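Local coordinates for metallo-beta-lactamase domain-containing protein (Thermotoga maritima, PDB 3H3E) that binds a zinc ion and is probably a metal-dependent hydrolase or transferase of the metallo-beta-lactamase superfamily, its substrate unknown, at residues A[70-75]-A[101-107]; A[28-34]-A[45-50]; A[94-99]-A[146-151]. The protein carries 2 engineered substitutions. One frame throughout, in Å; residues are numbered along the deposited sequence.

Contact 1. Residues A[70-75]-A[101-107]; sequences GHYDHA and RYAGADW. With ZN (zinc ion), chain B.
The H71 and Y72 rings both turn an edge to the carbonyl oxygen of A103, which lies in the plane of each; on the H71 side the approach is CD2 to A103 O, 3.3 Å. One face of Y72 carries D73 OD1 near its rim. The R101 guanidinium comes to the hydroxyl end of Y72 with its plane 80° from the ring. A105 CB lies above one face of W107, toward its rim, while G70 CA and a water lie at its edge.

A103 O also accepts the backbone N-H of Y72 (Y72 N to A103 O 3.0 Å). The HxHxDH motif of the metallo-beta-lactamase fold, here H69, H71, D73 and H74, runs from the loop into helix 72-75. Of residues 70-75 only H71 binds the zinc ion, through ND1 at 2.2 Å, alongside H69 and H182, and H71 is also the N-cap residue of that helix. With ND1 on the metal, the opposite part of the ring, at CD2, packs on A103 CB.

Farther along, A75 CB touches A105 CB at 3.7 Å and W107 CH2 at 3.8 Å. The edge water lies within hydrogen-bonding distance of G70 O and accepts from A105 N and W107 NE1, the last at 3.0 Å.

Contact 2. Residues A[28-34]-A[45-50]; sequences ESEHGFS and GKSDVF
E30 reaches across to the turn at 45-48 and lays its carboxylate against the backbone of K46 and S47. The turn follows strand 40-42 and leads into helix 49-56, in the N-terminal part of the metallo-beta-lactamase fold; residues 28-34 are the loop running into strand 34-37.

With its CG between the backbone N and the carbonyl carbon (chi1 63°) and the chain extended beyond, E30 puts its two oxygens to separate use. OE1 takes the hydroxyl proton of S47 on its syn lone pair, S47 OG to E30 OE1 being 2.6 Å. OE2 accepts two backbone N-H groups: S47 N at 2.8 Å comes in on the syn side with a nearly straight bond (168°), whereas K46 N meets it from above the carboxylate plane. Three protein donors thus pin the carboxylate and fix its rotation, and a water beside OE2 accepts from F50 N at the start of the helix. The amine of K46 stays beyond salt-bridge distance, though its charge probably still favours the ionised acid.

V49 and E30 slide past each other in opposite directions, V49 CG2 lying 3.4 Å from E30 OE1. The other methyl, CG1, rests on the carbonyl of E28, while the E28 side chain crosses V49 obliquely.

At the other end of the contact S34 OG approaches F50 CB, 3.6 Å away, and that hydroxyl is hydrogen-bonded to D43 O. H31, its ND1 hydrogen-bonded to D21 OD2, has a side chain that comes within about 7 Å of the zinc ion at its nearest atoms. G32 and G45 pass with CA atoms 4.3 Å apart, and G45 N donates to F33 O at 3.0 Å.

Contact 3. Residues A[94-99]-A[146-151]; sequences DQKYSG and DFFVER
Backbone bonds join strands 95-98 and 147-150 as antiparallel neighbours in the small four-stranded sheet of this metallo-beta-lactamase protein. Q95 pairs with E150 and Y97 with F148 as hydrogen-bonded pairs. Y97 N to F148 O and F148 N to Y97 O are both 2.8 Å, and Q95 N to E150 O is 3.3 Å. Just beyond the strands, G99 N adds a bond to D146 O. K96-V149 and S98-F147 are the non-hydrogen-bonded pairs.

Side-chain contacts fall on both faces. On the one bearing Y97, F148 and E150, Y97 CE1 lies 3.7 Å from E150 CD, the ring and carboxylate planes 36° apart, and the CB atoms of Y97 and F148 touch. On the other, S98 OG meets F147 CE1 at 3.5 Å. That face looks to the metal centre: F147 packs edge-to-face on H182. V149 CG1 takes the place between its backbone N and carbonyl carbon (chi1 73°), leaving CG2 to touch D94 CB.

K96 and Q95 find their polar partners elsewhere. K96 NZ forms salt bridges with D158 and D162, and Q95 OE1 is hydrogen-bonded to Y102 OH. D94 and R151 carry opposite charges that do not meet, and R151 is poorly ordered, so the strand pair is probably held mainly by its main-chain bonds.

Overall arrangement
Along the chain contact 2 closes before contact 1 opens, whereas contacts 1 and 3 cross, their segments alternating. Contact 1 sits between the others. Its centre is about 13 Å from that of contact 2, which it touches through D73 and Y72 on F33 and H31. It is about 10 Å from that of contact 3, with which it shares the four-stranded sheet, strands 101-102 and 95-98 being neighbours there. Contacts 2 and 3 do not touch, their nearest atoms about 9 Å apart. The three thus run from the turn between strand 40-42 and helix 49-56, past the zinc-binding loop, to the small sheet, whose F147 flanks the metal site.

Contact 1. Residues A[70-75]-A[101-107]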
loop_
_atom_site.group_PDB
_atom_site.type_symbol
_atom_site.label_atom_id
_atom_site.label_comp_id
_atom_site.label_asym_id
_atom_site.label_seq_id
_atom_site.Cartn_x
_atom_site.Cartn_y
_atom_site.Cartn_z
ATOM N N GLY A 70 -2.944 8.993 3.204
ATOM C CA GLY A 70 -2.824 9.626 4.508
ATOM C C GLY A 70 -3.713 9.124 5.631
ATOM O O GLY A 70 -4.218 9.925 6.401
ATOM N N HIS A 71 -3.909 7.812 5.730
ATOM C CA HIS A 71 -4.541 7.219 6.909
ATOM C C HIS A 71 -3.532 6.970 8.036
ATOM O O HIS A 71 -2.349 6.712 7.785
ATOM C CB HIS A 71 -5.215 5.900 6.559
ATOM C CG HIS A 71 -6.654 6.040 6.195
ATOM N ND1 HIS A 71 -7.256 5.257 5.233
ATOM C CD2 HIS A 71 -7.613 6.877 6.658
ATOM C CE1 HIS A 71 -8.528 5.600 5.126
ATOM N NE2 HIS A 71 -8.770 6.581 5.980
ATOM N N TYR A 72 -4.021 7.031 9.271
ATOM C CA TYR A 72 -3.210 6.848 10.481
ATOM C C TYR A 72 -2.409 5.534 10.513
ATOM O O TYR A 72 -1.284 5.515 10.976
ATOM C CB TYR A 72 -4.120 6.922 11.722
ATOM C CG TYR A 72 -4.971 5.690 11.900
ATOM C CD1 TYR A 72 -4.637 4.716 12.832
ATOM C CD2 TYR A 72 -6.080 5.479 11.107
ATOM C CE1 TYR A 72 -5.398 3.571 12.977
ATOM C CE2 TYR A 72 -6.845 4.343 11.241
ATOM C CZ TYR A 72 -6.500 3.392 12.177
ATOM O OH TYR A 72 -7.275 2.262 12.311
ATOM N N ASP A 73 -2.997 4.442 10.030
ATOM C CA ASP A 73 -2.363 3.127 10.069
ATOM C C ASP A 73 -1.294 2.956 8.988
ATOM O O ASP A 73 -0.676 1.900 8.895
ATOM C CB ASP A 73 -3.404 1.981 10.001
ATOM C CG ASP A 73 -4.334 2.078 8.790
ATOM O OD1 ASP A 73 -4.851 3.176 8.549
ATOM O OD2 ASP A 73 -4.548 1.070 8.063
ATOM N N HIS A 74 -1.072 3.991 8.178
ATOM C CA HIS A 74 -0.059 3.935 7.121
ATOM C C HIS A 74 0.984 5.017 7.290
ATOM O O HIS A 74 2.152 4.820 6.976
ATOM C CB HIS A 74 -0.713 4.006 5.735
ATOM C CG HIS A 74 -1.646 2.868 5.478
ATOM N ND1 HIS A 74 -1.334 1.827 4.633
ATOM C CD2 HIS A 74 -2.851 2.567 6.018
ATOM C CE1 HIS A 74 -2.325 0.951 4.638
ATOM N NE2 HIS A 74 -3.257 1.374 5.476
ATOM N N ALA A 75 0.565 6.155 7.818
ATOM C CA ALA A 75 1.467 7.286 7.976
ATOM C C ALA A 75 1.902 7.504 9.433
ATOM O O ALA A 75 2.672 8.411 9.721
ATOM C CB ALA A 75 0.812 8.547 7.422
ATOM N N ARG A 101 -15.030 9.167 13.117
ATOM C CA ARG A 101 -13.735 8.946 13.738
ATOM C C ARG A 101 -12.609 9.534 12.929
ATOM O O ARG A 101 -12.431 9.192 11.768
ATOM C CB ARG A 101 -13.463 7.458 13.882
ATOM C CG ARG A 101 -12.280 7.151 14.761
ATOM C CD ARG A 101 -12.016 5.678 14.778
ATOM N NE ARG A 101 -11.203 5.256 13.641
ATOM C CZ ARG A 101 -11.582 4.337 12.765
ATOM N NH1 ARG A 101 -12.756 3.751 12.905
ATOM N NH2 ARG A 101 -10.786 3.996 11.770
ATOM N N TYR A 102 -11.822 10.396 13.557
ATOM C CA TYR A 102 -10.673 10.955 12.890
ATOM C C TYR A 102 -9.665 9.863 12.552
ATOM O O TYR A 102 -9.232 9.115 13.423
ATOM C CB TYR A 102 -10.027 12.023 13.759
ATOM C CG TYR A 102 -8.720 12.515 13.189
ATOM C CD1 TYR A 102 -8.700 13.431 12.139
ATOM C CD2 TYR A 102 -7.507 12.048 13.680
ATOM C CE1 TYR A 102 -7.513 13.876 11.605
ATOM C CE2 TYR A 102 -6.317 12.488 13.153
ATOM C CZ TYR A 102 -6.325 13.401 12.119
ATOM O OH TYR A 102 -5.136 13.840 11.597
ATOM N N ALA A 103 -9.282 9.788 11.281
ATOM C CA ALA A 103 -8.343 8.773 10.811
ATOM C C ALA A 103 -7.168 9.354 10.039
ATOM O O ALA A 103 -6.521 8.659 9.272
ATOM C CB ALA A 103 -9.065 7.751 9.961
ATOM N N GLY A 104 -6.881 10.627 10.227
ATOM C CA GLY A 104 -5.813 11.238 9.462
ATOM C C GLY A 104 -4.459 11.056 10.104
ATOM O O GLY A 104 -4.296 10.301 11.069
ATOM N N ALA A 105 -3.481 11.766 9.556
ATOM C CA ALA A 105 -2.121 11.745 10.066
ATOM C C ALA A 105 -1.689 13.144 10.516
ATOM O O ALA A 105 -2.204 14.156 10.040
ATOM C CB ALA A 105 -1.179 11.208 9.009
ATOM N N ASP A 106 -0.736 13.197 11.439
ATOM C CA ASP A 106 -0.272 14.464 11.980
ATOM C C ASP A 106 0.847 15.009 11.106
ATOM O O ASP A 106 2.017 14.870 11.426
ATOM C CB ASP A 106 0.185 14.290 13.439
ATOM C CG ASP A 106 0.366 15.618 14.162
ATOM O OD1 ASP A 106 0.277 16.675 13.507
ATOM O OD2 ASP A 106 0.603 15.613 15.388
ATOM N N TRP A 107 0.479 15.628 9.995
ATOM C CA TRP A 107 1.466 16.107 9.030
ATOM C C TRP A 107 2.254 17.293 9.548
ATOM O O TRP A 107 3.372 17.526 9.098
ATOM C CB TRP A 107 0.812 16.449 7.677
ATOM C CG TRP A 107 0.160 15.264 7.073
ATOM C CD1 TRP A 107 -1.177 15.014 6.995
ATOM C CD2 TRP A 107 0.817 14.126 6.517
ATOM N NE1 TRP A 107 -1.393 13.793 6.409
ATOM C CE2 TRP A 107 -0.182 13.231 6.101
ATOM C CE3 TRP A 107 2.157 13.781 6.319
ATOM C CZ2 TRP A 107 0.117 12.014 5.491
ATOM C CZ3 TRP A 107 2.451 12.580 5.722
ATOM C CH2 TRP A 107 1.433 11.705 5.315
HETATM ZN ZN ZN B . -6.825 3.242 4.487
HETATM O O HOH W 1 -4.149 12.632 6.584
#

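Contact 2. Residues A[28-34]-A[45-50]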
loop_
_atom_site.group_PDB
_atom_site.type_symbol
_atom_site.label_atom_id
_atom_site.label_comp_id
_atom_site.label_asym_id
_atom_site.label_seq_id
_atom_site.Cartn_x
_atom_site.Cartn_y
_atom_site.Cartn_z
ATOM N N GLU A 28 6.335 -8.292 16.034
ATOM C CA GLU A 28 5.151 -7.649 16.570
ATOM C C GLU A 28 4.192 -7.309 15.452
ATOM O O GLU A 28 4.578 -7.226 14.287
ATOM C CB GLU A 28 5.528 -6.398 17.348
ATOM C CG GLU A 28 6.384 -6.685 18.565
ATOM C CD GLU A 28 6.584 -5.462 19.430
ATOM O OE1 GLU A 28 6.017 -4.395 19.088
ATOM O OE2 GLU A 28 7.303 -5.567 20.452
ATOM N N SER A 29 2.929 -7.131 15.806
ATOM C CA SER A 29 1.910 -6.844 14.815
ATOM C C SER A 29 0.951 -5.781 15.323
ATOM O O SER A 29 0.657 -5.705 16.513
ATOM C CB SER A 29 1.133 -8.114 14.463
ATOM O OG SER A 29 0.327 -8.536 15.546
ATOM N N GLU A 30 0.473 -4.950 14.413
ATOM C CA GLU A 30 -0.614 -4.055 14.726
ATOM C C GLU A 30 -1.485 -3.897 13.498
ATOM O O GLU A 30 -1.163 -4.397 12.423
ATOM C CB GLU A 30 -0.091 -2.703 15.206
ATOM C CG GLU A 30 0.718 -1.933 14.193
ATOM C CD GLU A 30 1.354 -0.690 14.787
ATOM O OE1 GLU A 30 1.272 -0.527 16.018
ATOM O OE2 GLU A 30 1.941 0.120 14.034
ATOM N N HIS A 31 -2.609 -3.218 13.669
ATOM C CA HIS A 31 -3.396 -2.794 12.535
ATOM C C HIS A 31 -2.670 -1.658 11.826
ATOM O O HIS A 31 -2.766 -0.494 12.227
ATOM C CB HIS A 31 -4.761 -2.317 13.000
ATOM C CG HIS A 31 -5.683 -1.947 11.886
ATOM N ND1 HIS A 31 -6.009 -2.819 10.870
ATOM C CD2 HIS A 31 -6.369 -0.808 11.642
ATOM C CE1 HIS A 31 -6.849 -2.227 10.043
ATOM N NE2 HIS A 31 -7.084 -1.006 10.488
ATOM N N GLY A 32 -1.927 -2.012 10.781
ATOM C CA GLY A 32 -1.286 -1.050 9.915
ATOM C C GLY A 32 -0.398 -1.811 8.968
ATOM O O GLY A 32 -0.191 -3.010 9.144
ATOM N N PHE A 33 0.136 -1.125 7.966
ATOM C CA PHE A 33 0.956 -1.782 6.968
ATOM C C PHE A 33 2.292 -1.044 6.788
ATOM O O PHE A 33 2.339 0.181 6.802
ATOM C CB PHE A 33 0.171 -1.891 5.644
ATOM C CG PHE A 33 0.870 -2.696 4.581
ATOM C CD1 PHE A 33 1.191 -4.034 4.801
ATOM C CD2 PHE A 33 1.214 -2.115 3.371
ATOM C CE1 PHE A 33 1.855 -4.778 3.824
ATOM C CE2 PHE A 33 1.878 -2.839 2.398
ATOM C CZ PHE A 33 2.195 -4.175 2.620
ATOM N N SER A 34 3.381 -1.794 6.654
ATOM C CA SER A 34 4.672 -1.219 6.283
ATOM C C SER A 34 5.520 -2.325 5.696
ATOM O O SER A 34 5.626 -3.405 6.270
ATOM C CB SER A 34 5.391 -0.577 7.481
ATOM O OG SER A 34 6.757 -0.305 7.184
ATOM N N GLY A 45 3.126 1.872 9.149
ATOM C CA GLY A 45 2.255 1.428 10.225
ATOM C C GLY A 45 1.569 2.507 11.047
ATOM O O GLY A 45 1.488 3.662 10.636
ATOM N N LYS A 46 1.074 2.118 12.222
ATOM C CA LYS A 46 0.397 3.016 13.163
ATOM C C LYS A 46 1.394 3.627 14.140
ATOM O O LYS A 46 1.351 4.828 14.424
ATOM C CB LYS A 46 -0.657 2.228 13.950
ATOM C CG LYS A 46 -1.407 3.008 15.026
ATOM C CD LYS A 46 -2.406 2.120 15.781
ATOM C CE LYS A 46 -1.745 1.397 16.930
ATOM N NZ LYS A 46 -2.617 0.365 17.542
ATOM N N SER A 47 2.287 2.786 14.662
ATOM C CA SER A 47 3.282 3.222 15.640
ATOM C C SER A 47 4.675 2.759 15.254
ATOM O O SER A 47 5.025 2.766 14.082
ATOM C CB SER A 47 2.935 2.692 17.016
ATOM O OG SER A 47 2.854 1.292 16.965
ATOM N N ASP A 48 5.465 2.335 16.234
ATOM C CA ASP A 48 6.869 2.012 15.982
ATOM C C ASP A 48 7.100 0.530 15.765
ATOM O O ASP A 48 8.241 0.074 15.738
ATOM C CB ASP A 48 7.766 2.518 17.117
ATOM C CG ASP A 48 7.399 1.922 18.463
ATOM O OD1 ASP A 48 6.424 1.140 18.539
ATOM O OD2 ASP A 48 8.091 2.230 19.452
ATOM N N VAL A 49 6.018 -0.221 15.606
ATOM C CA VAL A 49 6.128 -1.641 15.298
ATOM C C VAL A 49 7.057 -1.929 14.117
ATOM O O VAL A 49 7.875 -2.836 14.178
ATOM C CB VAL A 49 4.753 -2.284 15.066
ATOM C CG1 VAL A 49 4.897 -3.632 14.379
ATOM C CG2 VAL A 49 4.036 -2.430 16.383
ATOM N N PHE A 50 6.947 -1.159 13.046
ATOM C CA PHE A 50 7.836 -1.360 11.913
ATOM C C PHE A 50 9.320 -1.253 12.297
ATOM O O PHE A 50 10.137 -2.023 11.805
ATOM C CB PHE A 50 7.477 -0.423 10.750
ATOM C CG PHE A 50 7.896 1.013 10.954
ATOM C CD1 PHE A 50 7.355 1.775 11.974
ATOM C CD2 PHE A 50 8.807 1.611 10.094
ATOM C CE1 PHE A 50 7.739 3.103 12.156
ATOM C CE2 PHE A 50 9.178 2.933 10.265
ATOM C CZ PHE A 50 8.643 3.681 11.308
HETATM O O HOH W 2 4.571 0.310 12.496
HETATM O O HOH W 3 -3.441 -2.060 16.040
#

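Contact 3. Residues A[94-99]-A[146-151]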
loop_
_atom_site.group_PDB
_atom_site.type_symbol
_atom_site.label_atom_id
_atom_site.label_comp_id
_atom_site.label_asym_id
_atom_site.label_seq_id
_atom_site.Cartn_x
_atom_site.Cartn_y
_atom_site.Cartn_z
ATOM N N ASP A 94 -5.057 16.522 3.588
ATOM C CA ASP A 94 -6.436 16.746 4.010
ATOM C C ASP A 94 -6.766 15.784 5.125
ATOM O O ASP A 94 -6.260 14.679 5.161
ATOM C CB ASP A 94 -7.401 16.553 2.845
ATOM C CG ASP A 94 -7.155 17.533 1.720
ATOM O OD1 ASP A 94 -6.575 18.599 1.987
ATOM O OD2 ASP A 94 -7.545 17.241 0.570
ATOM N N GLN A 95 -7.607 16.209 6.051
ATOM C CA GLN A 95 -7.808 15.445 7.269
ATOM C C GLN A 95 -8.883 14.399 7.082
ATOM O O GLN A 95 -10.028 14.716 6.804
ATOM C CB GLN A 95 -8.083 16.375 8.462
ATOM C CG GLN A 95 -6.815 17.120 8.972
ATOM C CD GLN A 95 -5.539 16.231 9.086
ATOM O OE1 GLN A 95 -5.611 15.000 9.125
ATOM N NE2 GLN A 95 -4.375 16.876 9.145
ATOM N N LYS A 96 -8.491 13.140 7.217
ATOM C CA LYS A 96 -9.353 12.025 6.856
ATOM C C LYS A 96 -10.207 11.567 8.016
ATOM O O LYS A 96 -9.726 11.454 9.140
ATOM C CB LYS A 96 -8.518 10.857 6.352
ATOM C CG LYS A 96 -7.882 11.067 4.994
ATOM C CD LYS A 96 -7.492 9.720 4.392
ATOM C CE LYS A 96 -6.674 9.869 3.127
ATOM N NZ LYS A 96 -7.471 10.443 2.022
ATOM N N TYR A 97 -11.479 11.307 7.730
ATOM C CA TYR A 97 -12.395 10.744 8.711
ATOM C C TYR A 97 -12.940 9.415 8.240
ATOM O O TYR A 97 -13.055 9.149 7.045
ATOM C CB TYR A 97 -13.547 11.694 9.014
ATOM C CG TYR A 97 -13.142 12.845 9.901
ATOM C CD1 TYR A 97 -12.434 13.926 9.395
ATOM C CD2 TYR A 97 -13.464 12.846 11.250
ATOM C CE1 TYR A 97 -12.061 14.977 10.212
ATOM C CE2 TYR A 97 -13.094 13.889 12.074
ATOM C CZ TYR A 97 -12.396 14.950 11.553
ATOM O OH TYR A 97 -12.041 15.990 12.382
ATOM N N SER A 98 -13.266 8.569 9.199
ATOM C CA SER A 98 -13.850 7.290 8.884
ATOM C C SER A 98 -15.106 7.140 9.721
ATOM O O SER A 98 -15.061 6.680 10.853
ATOM C CB SER A 98 -12.867 6.176 9.166
ATOM O OG SER A 98 -13.449 4.953 8.785
ATOM N N GLY A 99 -16.235 7.536 9.150
ATOM C CA GLY A 99 -17.414 7.751 9.938
ATOM C C GLY A 99 -17.201 9.073 10.640
ATOM O O GLY A 99 -16.861 10.073 10.011
ATOM N N ASP A 146 -17.168 4.097 4.809
ATOM C CA ASP A 146 -17.817 5.316 5.243
ATOM C C ASP A 146 -16.809 6.440 5.387
ATOM O O ASP A 146 -16.782 7.137 6.390
ATOM C CB ASP A 146 -18.506 5.070 6.572
ATOM C CG ASP A 146 -19.679 5.972 6.771
ATOM O OD1 ASP A 146 -20.223 6.429 5.740
ATOM O OD2 ASP A 146 -20.056 6.221 7.940
ATOM N N PHE A 147 -15.991 6.624 4.361
ATOM C CA PHE A 147 -14.873 7.547 4.431
ATOM C C PHE A 147 -15.218 8.995 4.074
ATOM O O PHE A 147 -15.934 9.262 3.114
ATOM C CB PHE A 147 -13.727 7.030 3.568
ATOM C CG PHE A 147 -13.212 5.700 4.006
ATOM C CD1 PHE A 147 -12.547 5.568 5.216
ATOM C CD2 PHE A 147 -13.395 4.577 3.219
ATOM C CE1 PHE A 147 -12.079 4.341 5.635
ATOM C CE2 PHE A 147 -12.935 3.342 3.635
ATOM C CZ PHE A 147 -12.277 3.224 4.842
ATOM N N PHE A 148 -14.703 9.928 4.870
ATOM C CA PHE A 148 -14.855 11.340 4.573
ATOM C C PHE A 148 -13.518 12.038 4.614
ATOM O O PHE A 148 -12.535 11.494 5.106
ATOM C CB PHE A 148 -15.798 11.990 5.565
ATOM C CG PHE A 148 -17.179 11.470 5.491
ATOM C CD1 PHE A 148 -18.155 12.166 4.807
ATOM C CD2 PHE A 148 -17.505 10.274 6.079
ATOM C CE1 PHE A 148 -19.425 11.685 4.728
ATOM C CE2 PHE A 148 -18.785 9.791 5.997
ATOM C CZ PHE A 148 -19.739 10.496 5.322
ATOM N N VAL A 149 -13.484 13.250 4.087
ATOM C CA VAL A 149 -12.272 14.047 4.129
ATOM C C VAL A 149 -12.659 15.513 4.342
ATOM O O VAL A 149 -13.753 15.925 3.992
ATOM C CB VAL A 149 -11.410 13.820 2.860
ATOM C CG1 VAL A 149 -12.025 14.494 1.665
ATOM C CG2 VAL A 149 -10.003 14.309 3.080
ATOM N N GLU A 150 -11.782 16.280 4.969
ATOM C CA GLU A 150 -12.088 17.664 5.301
ATOM C C GLU A 150 -10.997 18.560 4.777
ATOM O O GLU A 150 -9.849 18.470 5.201
ATOM C CB GLU A 150 -12.230 17.860 6.813
ATOM C CG GLU A 150 -13.503 17.263 7.418
ATOM C CD GLU A 150 -13.863 17.882 8.763
ATOM O OE1 GLU A 150 -13.029 18.645 9.304
ATOM O OE2 GLU A 150 -14.974 17.610 9.277
ATOM N N ARG A 151 -11.363 19.420 3.838
ATOM C CA ARG A 151 -10.450 20.422 3.316
ATOM C C ARG A 151 -10.995 21.806 3.658
ATOM O O ARG A 151 -11.987 22.252 3.073
ATOM C CB ARG A 151 -10.276 20.247 1.801
ATOM C CG ARG A 151 -9.181 21.108 1.185
ATOM C CD ARG A 151 -8.853 20.657 -0.236
ATOM N NE ARG A 151 -8.250 21.730 -1.025
ATOM C CZ ARG A 151 -8.934 22.558 -1.814
ATOM N NH1 ARG A 151 -10.252 22.437 -1.929
ATOM N NH2 ARG A 151 -8.301 23.510 -2.491
HETATM O O HOH W 4 -15.458 3.003 7.186
#